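Local coordinates for protein alanyl-tRNA synthetase (Aquifex aeolicus, PDB 3G98) that attaches alanine to its tRNA, the C-Ala domain described here probably binding that tRNA to bring aminoacylation and editing together, at residues A[23-28]-A[87-92]; A[39-44]-A[96-101]. All coordinates share one frame; numbering follows the deposited sequence.

Contact 1: A[23-28]-A[87-92]; sequences ELRNLA and LAQGGG
R25 lays its guanidinium group over the branched end of L87, with NH2 3.8 Å from L87 CD2, while the edge of the guanidinium meets the amide oxygen of Q89. The arginine reaches this far because CG stands anti to the backbone N (chi1 -173°) and the chain runs extended as far as NE. There NH1 donates to Q89 OE1 at 3.1 Å, with an N-H...O angle of 155°. The oxygen lies in the guanidinium plane, whereas the donor is tilted a little from the carbonyl plane of the amide. A water receives a weak bond from R25 NH2 at 2.7 Å and donates to L87 O, linking the arginine to the strand backbone. The branched end of L87 puts CD2 under the guanidinium face and CD1 toward A28, 4.4 Å from A28 CB, and the small alanine lets the helix come near without a bulky side chain. Glutamine suits its place because its amide can accept and donate at once: while OE1 takes the arginine, NE2 bonds to N51 OD1 and P21 O. Segments 23-28 and 87-92 run roughly antiparallel, their axes coming within 9.8 Å. A28 also rests on V53 of the adjacent strand 49-56 and on I42 of strand 38-46, whereas A88 points to the other face of the sheet, where helix 66-76 packs.

Contact 2: A[39-44]-A[96-101]; sequences VVFIAS and DKFPEA
F41 and F98 meet in the hydrophobic layer of an alpha+beta fold, where helix 98-110 packs on a mixed beta sheet. F98 CE2 comes over one face of the F41 ring, 3.6 Å from F41 CE2 and nearer the rim than the centre. The ring planes are 30° apart and the centroids 5.1 Å, so the two aromatics are nearly parallel but slide past each other with little overlap. A101 CB lies at the edge of the F41 ring, near its plane, 3.9 Å from F41 CZ, and A43 CB sits 3.8 Å from F98 CE2. Two large rings can be accommodated here because the residues beside them are alanines. With chi1 at -179°, F98 sends its ring from the first turn of the helix toward the strand. Farther out, F52 and I54 of strand 49-56 touch F41, and V15 of strand 9-17 touches both A43 and F98. Just before the helix, D96 OD1 makes a salt bridge with R45 NH1 and K97 NZ bonds to V76 O, which probably helps to place its start. There, K97 is the N-cap residue, and its O accepts A101 N at 3.0 Å.

In the fold
After strands 2-6 and 9-17 at the N terminus, the chain forms helix 21-31 and then strand 38-46, which supply the first halves of contacts 1 and 2; strand 87-92 and helix 98-110 later supply the second halves in the same order. Contact 1 therefore closes a loop of 58 residues and contact 2 one of 51, and the two loops cross instead of nesting. Both reach the same sheet, but from opposite faces: contact 1 fastens a helix to one side, contact 2 a helix to the other. They meet through strand 38-46, where I42, pointing opposite to F41 and A43, brings its CD1 to 3.4 Å from L24 O.

Contact 1: A[23-28]-A[87-92]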
loop_
_atom_site.group_PDB
_atom_site.type_symbol
_atom_site.label_atom_id
_atom_site.label_comp_id
_atom_site.label_asym_id
_atom_site.label_seq_id
_atom_site.Cartn_x
_atom_site.Cartn_y
_atom_site.Cartn_z
ATOM N N GLU A 23 6.085 -9.601 8.096
ATOM C CA GLU A 23 6.678 -8.464 8.794
ATOM C C GLU A 23 6.215 -7.148 8.161
ATOM O O GLU A 23 5.886 -6.177 8.850
ATOM C CB GLU A 23 8.208 -8.563 8.749
ATOM C CG GLU A 23 8.784 -9.679 9.621
ATOM C CD GLU A 23 10.289 -9.854 9.450
ATOM O OE1 GLU A 23 10.885 -9.229 8.540
ATOM O OE2 GLU A 23 10.875 -10.632 10.231
ATOM N N LEU A 24 6.189 -7.131 6.834
ATOM C CA LEU A 24 5.707 -5.979 6.099
ATOM C C LEU A 24 4.263 -5.664 6.476
ATOM O O LEU A 24 3.908 -4.510 6.727
ATOM C CB LEU A 24 5.817 -6.259 4.602
ATOM C CG LEU A 24 5.627 -5.102 3.639
ATOM C CD1 LEU A 24 6.815 -4.175 3.721
ATOM C CD2 LEU A 24 5.452 -5.661 2.224
ATOM N N ARG A 25 3.432 -6.701 6.525
ATOM C CA ARG A 25 2.033 -6.557 6.913
ATOM C C ARG A 25 1.906 -5.994 8.322
ATOM O O ARG A 25 1.080 -5.115 8.581
ATOM C CB ARG A 25 1.334 -7.918 6.854
ATOM C CG ARG A 25 -0.160 -7.861 7.076
ATOM C CD ARG A 25 -0.734 -9.247 7.347
ATOM N NE ARG A 25 -2.176 -9.168 7.501
ATOM C CZ ARG A 25 -3.032 -9.230 6.485
ATOM N NH1 ARG A 25 -2.583 -9.388 5.245
ATOM N NH2 ARG A 25 -4.333 -9.137 6.711
ATOM N N ASN A 26 2.707 -6.522 9.242
ATOM C CA ASN A 26 2.648 -6.066 10.622
ATOM C C ASN A 26 3.066 -4.590 10.732
ATOM O O ASN A 26 2.474 -3.823 11.495
ATOM C CB ASN A 26 3.495 -6.966 11.523
ATOM C CG ASN A 26 2.890 -8.355 11.698
ATOM O OD1 ASN A 26 3.585 -9.297 12.081
ATOM N ND2 ASN A 26 1.590 -8.488 11.409
ATOM N N LEU A 27 4.062 -4.195 9.944
ATOM C CA LEU A 27 4.504 -2.801 9.915
ATOM C C LEU A 27 3.408 -1.868 9.395
ATOM O O LEU A 27 3.156 -0.801 9.975
ATOM C CB LEU A 27 5.781 -2.657 9.076
ATOM C CG LEU A 27 6.405 -1.262 8.925
ATOM C CD1 LEU A 27 6.732 -0.642 10.283
ATOM C CD2 LEU A 27 7.660 -1.325 8.069
ATOM N N ALA A 28 2.755 -2.271 8.305
ATOM C CA ALA A 28 1.682 -1.474 7.731
ATOM C C ALA A 28 0.544 -1.338 8.728
ATOM O O ALA A 28 -0.028 -0.263 8.888
ATOM C CB ALA A 28 1.188 -2.098 6.445
ATOM N N LEU A 87 -7.129 -3.413 5.411
ATOM C CA LEU A 87 -5.804 -4.015 5.251
ATOM C C LEU A 87 -5.805 -5.128 4.193
ATOM O O LEU A 87 -6.513 -6.142 4.312
ATOM C CB LEU A 87 -5.294 -4.555 6.589
ATOM C CG LEU A 87 -3.828 -4.995 6.685
ATOM C CD1 LEU A 87 -2.881 -3.811 6.492
ATOM C CD2 LEU A 87 -3.549 -5.694 8.014
ATOM N N ALA A 88 -4.987 -4.940 3.168
ATOM C CA ALA A 88 -4.911 -5.899 2.056
ATOM C C ALA A 88 -3.458 -6.070 1.603
ATOM O O ALA A 88 -2.620 -5.215 1.868
ATOM C CB ALA A 88 -5.782 -5.424 0.902
ATOM N N GLN A 89 -3.162 -7.175 0.918
ATOM C CA GLN A 89 -1.780 -7.523 0.594
ATOM C C GLN A 89 -1.719 -8.317 -0.705
ATOM O O GLN A 89 -2.691 -8.979 -1.083
ATOM C CB GLN A 89 -1.169 -8.325 1.759
ATOM C CG GLN A 89 0.255 -8.844 1.561
ATOM C CD GLN A 89 0.902 -9.264 2.885
ATOM O OE1 GLN A 89 0.212 -9.667 3.824
ATOM N NE2 GLN A 89 2.227 -9.155 2.964
ATOM N N GLY A 90 -0.581 -8.251 -1.389
ATOM C CA GLY A 90 -0.414 -8.994 -2.637
ATOM C C GLY A 90 1.042 -9.197 -3.016
ATOM O O GLY A 90 1.957 -8.678 -2.359
ATOM N N GLY A 91 1.253 -9.968 -4.078
ATOM C CA GLY A 91 2.589 -10.190 -4.612
ATOM C C GLY A 91 2.575 -9.913 -6.102
ATOM O O GLY A 91 1.525 -10.006 -6.752
ATOM N N GLY A 92 3.735 -9.555 -6.640
ATOM C CA GLY A 92 3.846 -9.188 -8.045
ATOM C C GLY A 92 5.231 -9.440 -8.599
ATOM O O GLY A 92 6.137 -9.841 -7.862
HETATM O O HOH W 1 -6.779 -8.387 5.753
#

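Contact 2: A[39-44]-A[96-101]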
loop_
_atom_site.group_PDB
_atom_site.type_symbol
_atom_site.label_atom_id
_atom_site.label_comp_id
_atom_site.label_asym_id
_atom_site.label_seq_id
_atom_site.Cartn_x
_atom_site.Cartn_y
_atom_site.Cartn_z
ATOM N N VAL A 39 -3.106 6.391 5.180
ATOM C CA VAL A 39 -3.077 5.377 4.140
ATOM C C VAL A 39 -1.618 4.944 4.032
ATOM O O VAL A 39 -0.727 5.773 3.865
ATOM C CB VAL A 39 -3.560 5.924 2.761
ATOM C CG1 VAL A 39 -3.535 4.813 1.706
ATOM C CG2 VAL A 39 -4.965 6.532 2.862
ATOM N N VAL A 40 -1.367 3.648 4.148
ATOM C CA VAL A 40 0.005 3.141 4.136
ATOM C C VAL A 40 0.175 2.224 2.941
ATOM O O VAL A 40 -0.587 1.266 2.773
ATOM C CB VAL A 40 0.307 2.350 5.422
ATOM C CG1 VAL A 40 1.738 1.822 5.416
ATOM C CG2 VAL A 40 0.020 3.204 6.654
ATOM N N PHE A 41 1.155 2.524 2.095
ATOM C CA PHE A 41 1.454 1.660 0.957
ATOM C C PHE A 41 2.924 1.317 1.000
ATOM O O PHE A 41 3.775 2.119 0.624
ATOM C CB PHE A 41 1.065 2.358 -0.356
ATOM C CG PHE A 41 1.440 1.601 -1.610
ATOM C CD1 PHE A 41 1.289 0.217 -1.697
ATOM C CD2 PHE A 41 1.917 2.289 -2.720
ATOM C CE1 PHE A 41 1.623 -0.466 -2.873
ATOM C CE2 PHE A 41 2.238 1.618 -3.890
ATOM C CZ PHE A 41 2.099 0.234 -3.960
ATOM N N ILE A 42 3.238 0.129 1.498
ATOM C CA ILE A 42 4.640 -0.250 1.597
ATOM C C ILE A 42 4.875 -1.555 0.868
ATOM O O ILE A 42 3.958 -2.355 0.670
ATOM C CB ILE A 42 5.153 -0.332 3.054
ATOM C CG1 ILE A 42 4.356 -1.362 3.857
ATOM C CG2 ILE A 42 5.120 1.052 3.710
ATOM C CD1 ILE A 42 4.854 -1.545 5.295
ATOM N N ALA A 43 6.114 -1.754 0.459
ATOM C CA ALA A 43 6.448 -2.900 -0.357
ATOM C C ALA A 43 7.812 -3.425 0.054
ATOM O O ALA A 43 8.605 -2.712 0.687
ATOM C CB ALA A 43 6.448 -2.513 -1.817
ATOM N N SER A 44 8.076 -4.678 -0.309
ATOM C CA SER A 44 9.375 -5.288 -0.063
ATOM C C SER A 44 9.850 -5.948 -1.337
ATOM O O SER A 44 9.150 -6.791 -1.908
ATOM C CB SER A 44 9.281 -6.334 1.033
ATOM O OG SER A 44 10.519 -7.021 1.180
ATOM N N ASP A 96 10.487 -2.886 -10.089
ATOM C CA ASP A 96 10.921 -1.590 -10.615
ATOM C C ASP A 96 9.762 -0.640 -10.875
ATOM O O ASP A 96 9.970 0.536 -11.184
ATOM C CB ASP A 96 11.726 -1.776 -11.897
ATOM C CG ASP A 96 13.089 -2.359 -11.639
ATOM O OD1 ASP A 96 13.560 -2.299 -10.482
ATOM O OD2 ASP A 96 13.691 -2.882 -12.597
ATOM N N LYS A 97 8.542 -1.148 -10.754
ATOM C CA LYS A 97 7.365 -0.343 -11.046
ATOM C C LYS A 97 6.707 0.268 -9.803
ATOM O O LYS A 97 5.607 0.806 -9.879
ATOM C CB LYS A 97 6.360 -1.149 -11.867
ATOM C CG LYS A 97 6.827 -1.392 -13.306
ATOM C CD LYS A 97 5.746 -2.051 -14.159
ATOM C CE LYS A 97 4.596 -1.092 -14.484
ATOM N NZ LYS A 97 3.380 -1.823 -14.988
ATOM N N PHE A 98 7.396 0.225 -8.669
ATOM C CA PHE A 98 6.847 0.817 -7.444
ATOM C C PHE A 98 6.550 2.322 -7.550
ATOM O O PHE A 98 5.478 2.767 -7.140
ATOM C CB PHE A 98 7.744 0.531 -6.236
ATOM C CG PHE A 98 7.216 1.094 -4.940
ATOM C CD1 PHE A 98 7.741 2.270 -4.412
ATOM C CD2 PHE A 98 6.204 0.446 -4.252
ATOM C CE1 PHE A 98 7.263 2.788 -3.214
ATOM C CE2 PHE A 98 5.714 0.961 -3.049
ATOM C CZ PHE A 98 6.251 2.133 -2.533
ATOM N N PRO A 99 7.497 3.113 -8.085
ATOM C CA PRO A 99 7.208 4.544 -8.234
ATOM C C PRO A 99 5.926 4.808 -9.037
ATOM O O PRO A 99 5.150 5.706 -8.698
ATOM C CB PRO A 99 8.441 5.076 -8.971
ATOM C CG PRO A 99 9.530 4.120 -8.628
ATOM C CD PRO A 99 8.860 2.776 -8.539
ATOM N N GLU A 100 5.708 4.026 -10.091
ATOM C CA GLU A 100 4.515 4.167 -10.918
ATOM C C GLU A 100 3.250 3.759 -10.139
ATOM O O GLU A 100 2.183 4.371 -10.286
ATOM C CB GLU A 100 4.663 3.346 -12.197
ATOM C CG GLU A 100 5.664 3.918 -13.215
ATOM C CD GLU A 100 7.137 3.831 -12.795
ATOM O OE1 GLU A 100 7.505 2.998 -11.934
ATOM O OE2 GLU A 100 7.943 4.613 -13.342
ATOM N N ALA A 101 3.372 2.732 -9.306
ATOM C CA ALA A 101 2.259 2.320 -8.441
ATOM C C ALA A 101 1.911 3.423 -7.437
ATOM O O ALA A 101 0.728 3.660 -7.145
ATOM C CB ALA A 101 2.595 1.013 -7.710
#